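Local atomic coordinates of uroporphyrinogen-III synthetase (Pseudomonas syringae pv. tomato, PDB entry 3RE1), a protein that probably catalyses the cyclisation of the linear tetrapyrrole hydroxymethylbilane to uroporphyrinogen III, with release of water, in porphyrin biosynthesis. Residues R230-A235 with V243-G248; S13-L18 with G221-V226; V144-G149 with E158-R163; L43-T48 with L209-D214. All blocks are in the same frame, centred on the assembly; numbering follows the deposited sequence.

Contact 1: residues R230-A235 with V243-G248; sequences RVASLA and VIDCRG
Val243 packs its two methyl branches against two alanines three residues apart on helix 230-235, and this apolar contact makes up most of the interface. CG1 of Val243 stands 3.9 Å from both CA and CB of Ala232, while CG2 of Val243 meets CB of Ala235 at 4.1 Å. The division of labour follows from the rotamer: with CG1 anti to the backbone N (chi1 -178°), the branches fork toward the two alanines. The alanines, whose side chains are single methyls, point at the strand; the axes approach to 8.7 Å and run nearly antiparallel, at 174°. That is the geometry of the return leg in a beta-alpha-beta unit, here strand 224-226, helix 229-238 and strand 243-245. The polar part is slight. OD2 of Asp245 comes to 4.2 Å from CB of Ala232, an oxygen beside a methyl, and no hydrogen bond crosses the contact. Ile244 faces away, onto Ala257 of helix 251-260, so the strand is sandwiched between two helical layers. A contact made mostly of methyl groups has little directionality; position here is set by shape, and by the backbone bonds of Ile244 to Leu224 and Val226.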
loop_
_atom_site.group_PDB
_atom_site.type_symbol
_atom_site.label_atom_id
_atom_site.label_comp_id
_atom_site.label_asym_id
_atom_site.label_seq_id
_atom_site.Cartn_x
_atom_site.Cartn_y
_atom_site.Cartn_z
ATOM N N ARG A 230 6.475 -4.087 -10.062
ATOM C CA ARG A 230 5.620 -5.217 -9.716
ATOM C C ARG A 230 4.219 -5.002 -10.261
ATOM O O ARG A 230 3.654 -5.880 -10.909
ATOM C CB ARG A 230 5.590 -5.375 -8.195
ATOM C CG ARG A 230 4.704 -6.490 -7.690
ATOM C CD ARG A 230 5.014 -6.729 -6.211
ATOM N NE ARG A 230 4.794 -8.122 -5.880
ATOM C CZ ARG A 230 5.661 -8.886 -5.225
ATOM N NH1 ARG A 230 6.829 -8.398 -4.802
ATOM N NH2 ARG A 230 5.338 -10.151 -4.981
ATOM N N VAL A 231 3.675 -3.816 -10.007
ATOM C CA VAL A 231 2.339 -3.460 -10.434
ATOM C C VAL A 231 2.327 -3.233 -11.932
ATOM O O VAL A 231 1.346 -3.584 -12.607
ATOM C CB VAL A 231 1.835 -2.213 -9.704
ATOM C CG1 VAL A 231 0.458 -1.756 -10.258
ATOM C CG2 VAL A 231 1.734 -2.531 -8.228
ATOM N N ALA A 232 3.424 -2.686 -12.455
ATOM C CA ALA A 232 3.535 -2.472 -13.885
ATOM C C ALA A 232 3.371 -3.814 -14.607
ATOM O O ALA A 232 2.703 -3.897 -15.648
ATOM C CB ALA A 232 4.888 -1.880 -14.222
ATOM N N SER A 233 3.969 -4.862 -14.032
ATOM C CA SER A 233 3.949 -6.184 -14.650
ATOM C C SER A 233 2.544 -6.814 -14.594
ATOM O O SER A 233 2.164 -7.486 -15.506
ATOM C CB SER A 233 5.008 -7.103 -14.022
ATOM O OG SER A 233 4.814 -8.442 -14.441
ATOM N N LEU A 234 1.764 -6.561 -13.543
ATOM C CA LEU A 234 0.411 -7.112 -13.501
ATOM C C LEU A 234 -0.432 -6.463 -14.569
ATOM O O LEU A 234 -1.323 -7.102 -15.121
ATOM C CB LEU A 234 -0.270 -6.857 -12.153
ATOM C CG LEU A 234 0.211 -7.560 -10.870
ATOM C CD1 LEU A 234 -0.475 -6.934 -9.669
ATOM C CD2 LEU A 234 -0.074 -9.054 -10.938
ATOM N N ALA A 235 -0.144 -5.196 -14.858
ATOM C CA ALA A 235 -0.909 -4.431 -15.854
ATOM C C ALA A 235 -0.576 -4.820 -17.265
ATOM O O ALA A 235 -1.465 -4.908 -18.076
ATOM C CB ALA A 235 -0.681 -2.938 -15.676
ATOM N N VAL A 243 1.718 1.858 -19.821
ATOM C CA VAL A 243 1.950 1.764 -18.395
ATOM C C VAL A 243 3.049 2.708 -17.946
ATOM O O VAL A 243 4.172 2.647 -18.434
ATOM C CB VAL A 243 2.301 0.336 -17.979
ATOM C CG1 VAL A 243 2.501 0.267 -16.451
ATOM C CG2 VAL A 243 1.198 -0.621 -18.460
ATOM N N ILE A 244 2.708 3.577 -17.004
ATOM C CA ILE A 244 3.643 4.572 -16.520
ATOM C C ILE A 244 4.047 4.232 -15.115
ATOM O O ILE A 244 3.238 4.294 -14.193
ATOM C CB ILE A 244 3.025 6.014 -16.574
ATOM C CG1 ILE A 244 2.678 6.374 -18.039
ATOM C CG2 ILE A 244 3.982 7.033 -15.924
ATOM C CD1 ILE A 244 1.399 5.753 -18.548
ATOM N N ASP A 245 5.313 3.876 -14.967
ATOM C CA ASP A 245 5.865 3.470 -13.681
ATOM C C ASP A 245 6.288 4.718 -12.876
ATOM O O ASP A 245 7.098 5.504 -13.350
ATOM C CB ASP A 245 7.061 2.527 -13.928
ATOM C CG ASP A 245 7.574 1.840 -12.645
ATOM O OD1 ASP A 245 7.633 2.491 -11.551
ATOM O OD2 ASP A 245 7.939 0.633 -12.749
ATOM N N CYS A 246 5.713 4.898 -11.687
ATOM C CA CYS A 246 6.077 5.986 -10.775
ATOM C C CYS A 246 6.911 5.353 -9.655
ATOM O O CYS A 246 6.706 4.179 -9.301
ATOM C CB CYS A 246 4.821 6.609 -10.152
ATOM S SG CYS A 246 3.422 6.924 -11.289
ATOM N N ARG A 247 7.852 6.092 -9.084
ATOM C CA ARG A 247 8.605 5.528 -7.965
ATOM C C ARG A 247 7.792 5.650 -6.660
ATOM O O ARG A 247 7.998 6.574 -5.865
ATOM C CB ARG A 247 9.943 6.212 -7.832
ATOM N N GLY A 248 6.851 4.733 -6.454
ATOM C CA GLY A 248 6.056 4.747 -5.241
ATOM C C GLY A 248 4.729 5.447 -5.443
ATOM O O GLY A 248 4.461 5.992 -6.521
#

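Contact 2: residues S13-L18 with G221-V226; sequences SAWRLL and GLPLFV
Trp15 reaches across to Pro223 and Phe225 through the far end of its indole. From CB the side chain leaves with CG anti to the carbonyl carbon (chi1 -68°), which carries the six-membered ring over toward residues 221-226, and contact is made at its outer atoms. CZ3 of Trp15 lies 3.8 Å from CG of Pro223 and 3.9 Å from CB of Pro223; the next atom, CH2 of Trp15, is 4.1 Å from that same CG of Pro223. The proline CG approaches the indole at its edge, in the ring plane. Phe225 comes instead over a face: its CZ is 4.1 Å from CZ3 of Trp15. The two six-membered rings form an offset edge-to-face pair, with centroids 5.7 Å apart and planes at 83°, the Phe225 edge directed at the Trp15 face. Leu17 adds CD2 at 4.2 Å from CE1 of Phe225, the two side chains meeting nearly at right angles. In the parallel sheet, strand 196-198 separates strands 16-19 and 224-226, so these side chains bridge over an intervening strand; Leu258 of helix 251-260 touches Trp15, Leu17 and Phe225.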
loop_
_atom_site.group_PDB
_atom_site.type_symbol
_atom_site.label_atom_id
_atom_site.label_comp_id
_atom_site.label_asym_id
_atom_site.label_seq_id
_atom_site.Cartn_x
_atom_site.Cartn_y
_atom_site.Cartn_z
ATOM N N SER A 13 -1.802 19.668 -16.628
ATOM C CA SER A 13 -2.989 20.570 -16.599
ATOM C C SER A 13 -4.063 20.031 -17.536
ATOM O O SER A 13 -5.259 20.120 -17.248
ATOM C CB SER A 13 -2.611 22.003 -16.997
ATOM O OG SER A 13 -3.710 22.890 -16.826
ATOM N N ALA A 14 -3.630 19.465 -18.657
ATOM C CA ALA A 14 -4.562 18.800 -19.580
ATOM C C ALA A 14 -4.865 17.364 -19.120
ATOM O O ALA A 14 -5.493 16.606 -19.855
ATOM C CB ALA A 14 -3.999 18.799 -21.015
ATOM N N TRP A 15 -4.404 17.003 -17.913
ATOM C CA TRP A 15 -4.588 15.667 -17.340
ATOM C C TRP A 15 -5.782 15.655 -16.407
ATOM O O TRP A 15 -5.845 16.419 -15.456
ATOM C CB TRP A 15 -3.347 15.225 -16.550
ATOM C CG TRP A 15 -2.127 14.979 -17.398
ATOM C CD1 TRP A 15 -1.123 15.869 -17.681
ATOM C CD2 TRP A 15 -1.792 13.775 -18.082
ATOM N NE1 TRP A 15 -0.188 15.290 -18.512
ATOM C CE2 TRP A 15 -0.572 14.002 -18.768
ATOM C CE3 TRP A 15 -2.408 12.527 -18.193
ATOM C CZ2 TRP A 15 0.056 13.017 -19.548
ATOM C CZ3 TRP A 15 -1.784 11.535 -18.985
ATOM C CH2 TRP A 15 -0.559 11.792 -19.644
ATOM N N ARG A 16 -6.731 14.779 -16.695
ATOM C CA ARG A 16 -7.944 14.661 -15.910
ATOM C C ARG A 16 -7.857 13.267 -15.353
ATOM O O ARG A 16 -8.453 12.349 -15.893
ATOM C CB ARG A 16 -9.189 14.792 -16.805
ATOM C CG ARG A 16 -9.619 16.232 -17.208
ATOM C CD ARG A 16 -10.764 16.701 -16.300
ATOM N NE ARG A 16 -12.059 16.834 -16.972
ATOM C CZ ARG A 16 -13.142 17.376 -16.400
ATOM N NH1 ARG A 16 -13.099 17.841 -15.159
ATOM N NH2 ARG A 16 -14.285 17.459 -17.069
ATOM N N LEU A 17 -7.100 13.117 -14.276
ATOM C CA LEU A 17 -6.808 11.812 -13.718
ATOM C C LEU A 17 -7.948 11.164 -12.974
ATOM O O LEU A 17 -8.822 11.840 -12.459
ATOM C CB LEU A 17 -5.603 11.937 -12.805
ATOM C CG LEU A 17 -4.391 12.430 -13.586
ATOM C CD1 LEU A 17 -3.251 12.581 -12.625
ATOM C CD2 LEU A 17 -4.026 11.439 -14.708
ATOM N N LEU A 18 -7.933 9.840 -12.942
ATOM C CA LEU A 18 -8.881 9.064 -12.167
ATOM C C LEU A 18 -8.033 8.523 -11.026
ATOM O O LEU A 18 -6.887 8.152 -11.252
ATOM C CB LEU A 18 -9.402 7.882 -12.983
ATOM C CG LEU A 18 -10.753 7.259 -12.585
ATOM C CD1 LEU A 18 -10.743 5.767 -12.880
ATOM C CD2 LEU A 18 -11.036 7.442 -11.147
ATOM N N GLY A 221 -6.032 1.536 -23.308
ATOM C CA GLY A 221 -5.146 2.417 -24.057
ATOM C C GLY A 221 -4.790 3.707 -23.340
ATOM O O GLY A 221 -3.838 4.385 -23.734
ATOM N N LEU A 222 -5.539 4.043 -22.286
ATOM C CA LEU A 222 -5.301 5.264 -21.493
ATOM C C LEU A 222 -4.050 5.156 -20.655
ATOM O O LEU A 222 -3.656 4.070 -20.260
ATOM C CB LEU A 222 -6.476 5.534 -20.564
ATOM C CG LEU A 222 -7.773 5.731 -21.332
ATOM C CD1 LEU A 222 -8.973 5.523 -20.407
ATOM C CD2 LEU A 222 -7.740 7.129 -21.972
ATOM N N PRO A 223 -3.395 6.287 -20.386
ATOM C CA PRO A 223 -2.190 6.220 -19.568
ATOM C C PRO A 223 -2.518 5.641 -18.225
ATOM O O PRO A 223 -3.442 6.097 -17.563
ATOM C CB PRO A 223 -1.756 7.672 -19.455
ATOM C CG PRO A 223 -2.181 8.239 -20.807
ATOM C CD PRO A 223 -3.554 7.605 -21.021
ATOM N N LEU A 224 -1.758 4.630 -17.821
ATOM C CA LEU A 224 -1.979 4.013 -16.536
ATOM C C LEU A 224 -0.783 4.231 -15.619
ATOM O O LEU A 224 0.319 3.746 -15.906
ATOM C CB LEU A 224 -2.277 2.522 -16.718
ATOM C CG LEU A 224 -2.352 1.688 -15.436
ATOM C CD1 LEU A 224 -3.500 2.163 -14.581
ATOM C CD2 LEU A 224 -2.458 0.212 -15.795
ATOM N N PHE A 225 -1.017 4.926 -14.511
ATOM C CA PHE A 225 0.035 5.243 -13.544
ATOM C C PHE A 225 0.131 4.246 -12.355
ATOM O O PHE A 225 -0.659 4.286 -11.396
ATOM C CB PHE A 225 -0.172 6.672 -13.023
ATOM C CG PHE A 225 -0.003 7.727 -14.078
ATOM C CD1 PHE A 225 -1.052 8.041 -14.933
ATOM C CD2 PHE A 225 1.233 8.368 -14.251
ATOM C CE1 PHE A 225 -0.885 8.984 -15.939
ATOM C CE2 PHE A 225 1.423 9.300 -15.238
ATOM C CZ PHE A 225 0.357 9.626 -16.094
ATOM N N VAL A 226 1.105 3.346 -12.449
ATOM C CA VAL A 226 1.305 2.300 -11.466
ATOM C C VAL A 226 2.403 2.676 -10.484
ATOM O O VAL A 226 3.375 3.343 -10.852
ATOM C CB VAL A 226 1.671 0.992 -12.159
ATOM C CG1 VAL A 226 0.681 0.773 -13.259
ATOM C CG2 VAL A 226 3.118 1.036 -12.707
#

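Contact 3: residues V144-G149 with E158-R163; sequences VLIMRG and EQLRER
The first two elements of a beta-alpha-beta unit meet here: strand 143-148 and helix 155-162, with strand 166-176 lying parallel beside the first in the mixed sheet. Leu160 carries the helix side of the contact; the residues it meets, Val144 and Ile146, are two apart on the strand and therefore on the same face. With chi2 of 176° Leu160 is extended, its CD1 continuing the line of the side chain outward. This methyl lies 3.4 Å from CG2 of Val144, which is closer than methyl groups usually approach, although at 2.50 Å resolution part of the shortfall may be coordinate error. CD1 of Leu160 is also 4.4 Å from CD1 of Ile146, and the CG2 of Val144 and CD1 of Ile146 are 4.7 Å from each other. The three methyls thus form a triangle with an angle of about 73° at Leu160, so the leucine tip sits beside both neighbours and not in line between them. All three residues are buried, and the contact has no hydrogen bond. Leu160 also touches Val167 of strand 166-176 and Ile71 of strand 69-72, so a single leucine rests on three adjacent strands. The polar interactions lie beside the apolar contact: Arg148 pairs with Glu154, and Arg161 reaches back along its own helix to Glu158, its NH2 also bonding to the backbone O of Val167. The salt bridge to Glu158 is weak as a hydrogen bond: OE2 of Glu158 lies in the guanidinium plane, 3.1 Å from NH1 of Arg161, with an N-H...O angle of 132°.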
loop_
_atom_site.group_PDB
_atom_site.type_symbol
_atom_site.label_atom_id
_atom_site.label_comp_id
_atom_site.label_asym_id
_atom_site.label_seq_id
_atom_site.Cartn_x
_atom_site.Cartn_y
_atom_site.Cartn_z
ATOM N N VAL A 144 10.960 -13.381 13.668
ATOM C CA VAL A 144 10.481 -12.018 13.524
ATOM C C VAL A 144 8.987 -12.032 13.299
ATOM O O VAL A 144 8.459 -12.964 12.704
ATOM C CB VAL A 144 11.136 -11.290 12.364
ATOM C CG1 VAL A 144 12.630 -11.290 12.529
ATOM C CG2 VAL A 144 10.740 -11.959 11.052
ATOM N N LEU A 145 8.299 -11.023 13.814
ATOM C CA LEU A 145 6.846 -10.970 13.673
ATOM C C LEU A 145 6.549 -9.858 12.725
ATOM O O LEU A 145 7.120 -8.771 12.853
ATOM C CB LEU A 145 6.151 -10.678 15.012
ATOM C CG LEU A 145 4.622 -10.612 14.951
ATOM C CD1 LEU A 145 4.036 -11.935 14.499
ATOM C CD2 LEU A 145 4.115 -10.347 16.284
ATOM N N ILE A 146 5.688 -10.124 11.755
ATOM C CA ILE A 146 5.377 -9.111 10.735
ATOM C C ILE A 146 3.909 -8.779 10.866
ATOM O O ILE A 146 3.024 -9.671 10.775
ATOM C CB ILE A 146 5.687 -9.622 9.277
ATOM C CG1 ILE A 146 7.195 -9.756 9.100
ATOM C CG2 ILE A 146 5.111 -8.687 8.231
ATOM C CD1 ILE A 146 7.648 -10.477 7.827
ATOM N N MET A 147 3.639 -7.507 11.120
ATOM C CA MET A 147 2.251 -7.062 11.255
ATOM C C MET A 147 1.832 -6.418 9.941
ATOM O O MET A 147 2.499 -5.503 9.423
ATOM C CB MET A 147 2.134 -6.112 12.432
ATOM C CG MET A 147 2.314 -6.836 13.772
ATOM S SD MET A 147 2.130 -5.792 15.186
ATOM C CE MET A 147 3.098 -6.694 16.357
ATOM N N ARG A 148 0.742 -6.923 9.377
ATOM C CA ARG A 148 0.284 -6.420 8.109
ATOM C C ARG A 148 -1.182 -6.743 7.857
ATOM O O ARG A 148 -1.929 -7.070 8.789
ATOM C CB ARG A 148 1.167 -6.989 6.980
ATOM C CG ARG A 148 1.740 -8.354 7.239
ATOM C CD ARG A 148 0.893 -9.482 6.735
ATOM N NE ARG A 148 1.514 -10.131 5.575
ATOM C CZ ARG A 148 1.035 -11.223 4.982
ATOM N NH1 ARG A 148 -0.079 -11.813 5.425
ATOM N NH2 ARG A 148 1.657 -11.724 3.940
ATOM N N GLY A 149 -1.567 -6.651 6.577
ATOM C CA GLY A 149 -2.919 -6.942 6.125
ATOM C C GLY A 149 -3.247 -8.414 6.103
ATOM O O GLY A 149 -2.474 -9.243 6.562
ATOM N N GLU A 158 10.182 -14.236 2.823
ATOM C CA GLU A 158 10.938 -15.264 2.078
ATOM C C GLU A 158 12.427 -15.001 2.160
ATOM O O GLU A 158 13.231 -15.933 2.340
ATOM C CB GLU A 158 10.480 -15.326 0.621
ATOM C CG GLU A 158 9.085 -15.969 0.438
ATOM C CD GLU A 158 9.055 -17.414 0.909
ATOM O OE1 GLU A 158 9.985 -18.169 0.554
ATOM O OE2 GLU A 158 8.126 -17.803 1.641
ATOM N N GLN A 159 12.796 -13.732 2.101
ATOM C CA GLN A 159 14.214 -13.370 2.273
ATOM C C GLN A 159 14.696 -13.727 3.708
ATOM O O GLN A 159 15.747 -14.327 3.896
ATOM C CB GLN A 159 14.403 -11.890 2.015
ATOM C CG GLN A 159 13.960 -11.493 0.626
ATOM C CD GLN A 159 14.060 -10.005 0.387
ATOM O OE1 GLN A 159 13.269 -9.208 0.934
ATOM N NE2 GLN A 159 15.042 -9.610 -0.430
ATOM N N LEU A 160 13.894 -13.385 4.711
ATOM C CA LEU A 160 14.219 -13.725 6.059
ATOM C C LEU A 160 14.344 -15.263 6.256
ATOM O O LEU A 160 15.356 -15.738 6.783
ATOM C CB LEU A 160 13.134 -13.175 6.964
ATOM C CG LEU A 160 13.169 -11.671 7.134
ATOM C CD1 LEU A 160 11.979 -11.231 7.981
ATOM C CD2 LEU A 160 14.489 -11.266 7.802
ATOM N N ARG A 161 13.330 -16.030 5.841
ATOM C CA ARG A 161 13.383 -17.465 6.007
ATOM C C ARG A 161 14.593 -18.066 5.301
ATOM O O ARG A 161 15.256 -18.946 5.830
ATOM C CB ARG A 161 12.100 -18.106 5.475
ATOM C CG ARG A 161 10.898 -17.911 6.357
ATOM C CD ARG A 161 9.635 -18.426 5.684
ATOM N NE ARG A 161 8.446 -17.978 6.428
ATOM C CZ ARG A 161 7.306 -17.537 5.886
ATOM N NH1 ARG A 161 7.159 -17.471 4.564
ATOM N NH2 ARG A 161 6.315 -17.157 6.674
ATOM N N GLU A 162 14.894 -17.575 4.100
ATOM C CA GLU A 162 16.061 -18.062 3.375
ATOM C C GLU A 162 17.326 -17.977 4.221
ATOM O O GLU A 162 18.193 -18.845 4.118
ATOM C CB GLU A 162 16.273 -17.254 2.093
ATOM C CG GLU A 162 17.467 -17.717 1.248
ATOM C CD GLU A 162 17.143 -18.913 0.378
ATOM O OE1 GLU A 162 16.013 -19.438 0.489
ATOM O OE2 GLU A 162 18.022 -19.344 -0.420
ATOM N N ARG A 163 17.464 -16.919 5.021
ATOM C CA ARG A 163 18.690 -16.754 5.810
ATOM C C ARG A 163 18.551 -17.391 7.199
ATOM O O ARG A 163 19.366 -17.147 8.087
ATOM C CB ARG A 163 19.118 -15.273 5.890
ATOM C CG ARG A 163 18.072 -14.346 6.386
ATOM C CD ARG A 163 18.395 -12.921 5.937
ATOM N NE ARG A 163 19.378 -12.255 6.803
ATOM C CZ ARG A 163 19.980 -11.092 6.529
ATOM N NH1 ARG A 163 19.721 -10.430 5.398
ATOM N NH2 ARG A 163 20.850 -10.591 7.396
#

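Contact 4: residues L43-T48 with L209-D214; sequences LPLLET and LQLAGD
Leu45 lays its CD2 methyl beside the tip of Leu211, CD2 to CD1 3.4 Å, with the two side chains running past each other in opposite directions. In Leu211 CD1 is the extended branch (chi2 -171°), so this methyl forms the far end of the side chain and reaches residues 43-48. In Leu45 CD1 is likewise the extended branch, but it is the other methyl, CD2, that meets Leu211. A separation of 3.4 Å is tight for two methyls, and at this resolution its exact value should not be pressed. Leu43 supplies a looser second contact, its CD2 standing 4.5 Å from CD1 of Leu211. Seen from CD1 of Leu211, the two partner methyls lie about 65° apart. CD2 of Leu43 and CD2 of Leu45 are 4.3 Å from each other, so the tip of Leu211 rests against a pair of neighbouring methyls. Residues 43-48 lead from one domain toward the other. Leu43 is backbone-bonded to Leu19, at the end of strand 16-19 in the parallel sheet, whereas Glu47 is bonded to Tyr176 in the antiparallel pairing of strands 47-50 and 166-176, consistent with the two-stranded linker between the alpha/beta domains of this enzyme family. Leu211 belongs to a short, weakly bonded helix of residues 209-212. Leu43 also touches His180 and Leu185, from the segment leading back into the parallel-sheet domain.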
loop_
_atom_site.group_PDB
_atom_site.type_symbol
_atom_site.label_atom_id
_atom_site.label_comp_id
_atom_site.label_asym_id
_atom_site.label_seq_id
_atom_site.Cartn_x
_atom_site.Cartn_y
_atom_site.Cartn_z
ATOM N N LEU A 43 -12.733 7.603 -7.446
ATOM C CA LEU A 43 -13.583 6.422 -7.368
ATOM C C LEU A 43 -12.814 5.359 -6.539
ATOM O O LEU A 43 -12.059 4.560 -7.099
ATOM C CB LEU A 43 -13.877 5.891 -8.772
ATOM C CG LEU A 43 -14.564 4.525 -8.821
ATOM C CD1 LEU A 43 -15.991 4.656 -8.342
ATOM C CD2 LEU A 43 -14.550 3.982 -10.211
ATOM N N PRO A 44 -13.006 5.345 -5.199
ATOM C CA PRO A 44 -12.286 4.458 -4.289
ATOM C C PRO A 44 -12.497 2.975 -4.586
ATOM O O PRO A 44 -13.628 2.509 -4.677
ATOM C CB PRO A 44 -12.834 4.849 -2.920
ATOM C CG PRO A 44 -14.248 5.246 -3.211
ATOM C CD PRO A 44 -14.090 6.053 -4.491
ATOM N N LEU A 45 -11.392 2.245 -4.733
ATOM C CA LEU A 45 -11.433 0.830 -5.037
ATOM C C LEU A 45 -11.023 -0.004 -3.838
ATOM O O LEU A 45 -11.412 -1.164 -3.734
ATOM C CB LEU A 45 -10.531 0.537 -6.233
ATOM C CG LEU A 45 -10.862 1.276 -7.534
ATOM C CD1 LEU A 45 -9.970 0.760 -8.618
ATOM C CD2 LEU A 45 -12.310 1.062 -7.927
ATOM N N LEU A 46 -10.247 0.594 -2.935
ATOM C CA LEU A 46 -9.817 -0.064 -1.702
ATOM C C LEU A 46 -10.317 0.631 -0.463
ATOM O O LEU A 46 -10.386 1.849 -0.399
ATOM C CB LEU A 46 -8.295 -0.091 -1.599
ATOM C CG LEU A 46 -7.534 -1.013 -2.522
ATOM C CD1 LEU A 46 -8.146 -2.404 -2.451
ATOM C CD2 LEU A 46 -7.605 -0.432 -3.915
ATOM N N GLU A 47 -10.635 -0.165 0.539
ATOM C CA GLU A 47 -10.967 0.374 1.830
ATOM C C GLU A 47 -10.264 -0.455 2.879
ATOM O O GLU A 47 -10.080 -1.659 2.686
ATOM C CB GLU A 47 -12.464 0.313 2.021
ATOM C CG GLU A 47 -13.166 1.586 1.596
ATOM C CD GLU A 47 -13.031 2.704 2.621
ATOM O OE1 GLU A 47 -11.888 3.166 2.865
ATOM O OE2 GLU A 47 -14.079 3.128 3.176
ATOM N N THR A 48 -9.859 0.181 3.977
ATOM C CA THR A 48 -9.141 -0.526 5.043
ATOM C C THR A 48 -10.081 -0.886 6.183
ATOM O O THR A 48 -10.582 -0.004 6.878
ATOM C CB THR A 48 -7.983 0.329 5.601
ATOM O OG1 THR A 48 -7.486 1.209 4.581
ATOM C CG2 THR A 48 -6.859 -0.569 6.044
ATOM N N LEU A 209 -9.526 -3.572 -13.236
ATOM C CA LEU A 209 -9.735 -4.488 -14.338
ATOM C C LEU A 209 -11.039 -5.273 -14.082
ATOM O O LEU A 209 -11.651 -5.833 -14.997
ATOM C CB LEU A 209 -8.547 -5.436 -14.413
ATOM C CG LEU A 209 -8.521 -6.484 -15.515
ATOM C CD1 LEU A 209 -8.373 -5.820 -16.866
ATOM C CD2 LEU A 209 -7.354 -7.437 -15.259
ATOM N N GLN A 210 -11.459 -5.293 -12.826
ATOM C CA GLN A 210 -12.723 -5.905 -12.465
ATOM C C GLN A 210 -13.845 -4.974 -12.903
ATOM O O GLN A 210 -14.530 -5.249 -13.884
ATOM C CB GLN A 210 -12.779 -6.103 -10.960
ATOM C CG GLN A 210 -13.923 -6.946 -10.475
ATOM C CD GLN A 210 -13.941 -7.029 -8.949
ATOM O OE1 GLN A 210 -12.929 -7.346 -8.305
ATOM N NE2 GLN A 210 -15.093 -6.735 -8.362
ATOM N N LEU A 211 -14.008 -3.868 -12.172
ATOM C CA LEU A 211 -15.027 -2.866 -12.461
ATOM C C LEU A 211 -15.002 -2.470 -13.915
ATOM O O LEU A 211 -16.029 -2.115 -14.496
ATOM C CB LEU A 211 -14.801 -1.616 -11.609
ATOM C CG LEU A 211 -15.058 -1.764 -10.110
ATOM C CD1 LEU A 211 -14.993 -0.389 -9.485
ATOM C CD2 LEU A 211 -16.413 -2.416 -9.842
ATOM N N ALA A 212 -13.819 -2.529 -14.513
ATOM C CA ALA A 212 -13.696 -2.151 -15.895
ATOM C C ALA A 212 -14.621 -3.098 -16.639
ATOM O O ALA A 212 -15.326 -2.694 -17.556
ATOM C CB ALA A 212 -12.263 -2.294 -16.364
ATOM N N GLY A 213 -14.641 -4.353 -16.209
ATOM C CA GLY A 213 -15.447 -5.356 -16.882
ATOM C C GLY A 213 -15.088 -5.410 -18.350
ATOM O O GLY A 213 -13.950 -5.113 -18.742
ATOM N N ASP A 214 -16.074 -5.765 -19.168
ATOM C CA ASP A 214 -15.907 -5.824 -20.623
ATOM C C ASP A 214 -15.528 -4.489 -21.289
ATOM O O ASP A 214 -15.308 -4.433 -22.505
ATOM C CB ASP A 214 -17.183 -6.375 -21.254
ATOM C CG ASP A 214 -17.707 -7.595 -20.522
ATOM O OD1 ASP A 214 -17.033 -8.648 -20.535
ATOM O OD2 ASP A 214 -18.793 -7.497 -19.921
#

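Contacts 1 and 2 serve the same parallel sheet and touch: strands 224-226 and 243-245 are neighbours, joined by the backbone of Ile244. Contacts 2, 3 and 4 are buried, contact 1 only partly so. Contact 1 is built of a strand valine against helix alanines, whereas contact 2 is aromatic and reaches over a strand. Contact 4 touches contact 2 through Leu18 and Leu43 and lies where that domain gives way to the linker strands. Contact 3 is distant, its centre about 35 Å from that of contact 2, in the mixed sheet to which strand 47-50 also belongs. Contacts 1 and 3 both belong to beta-alpha-beta units, yet contact 3 uses larger branched side chains. None has a cross-segment hydrogen bond.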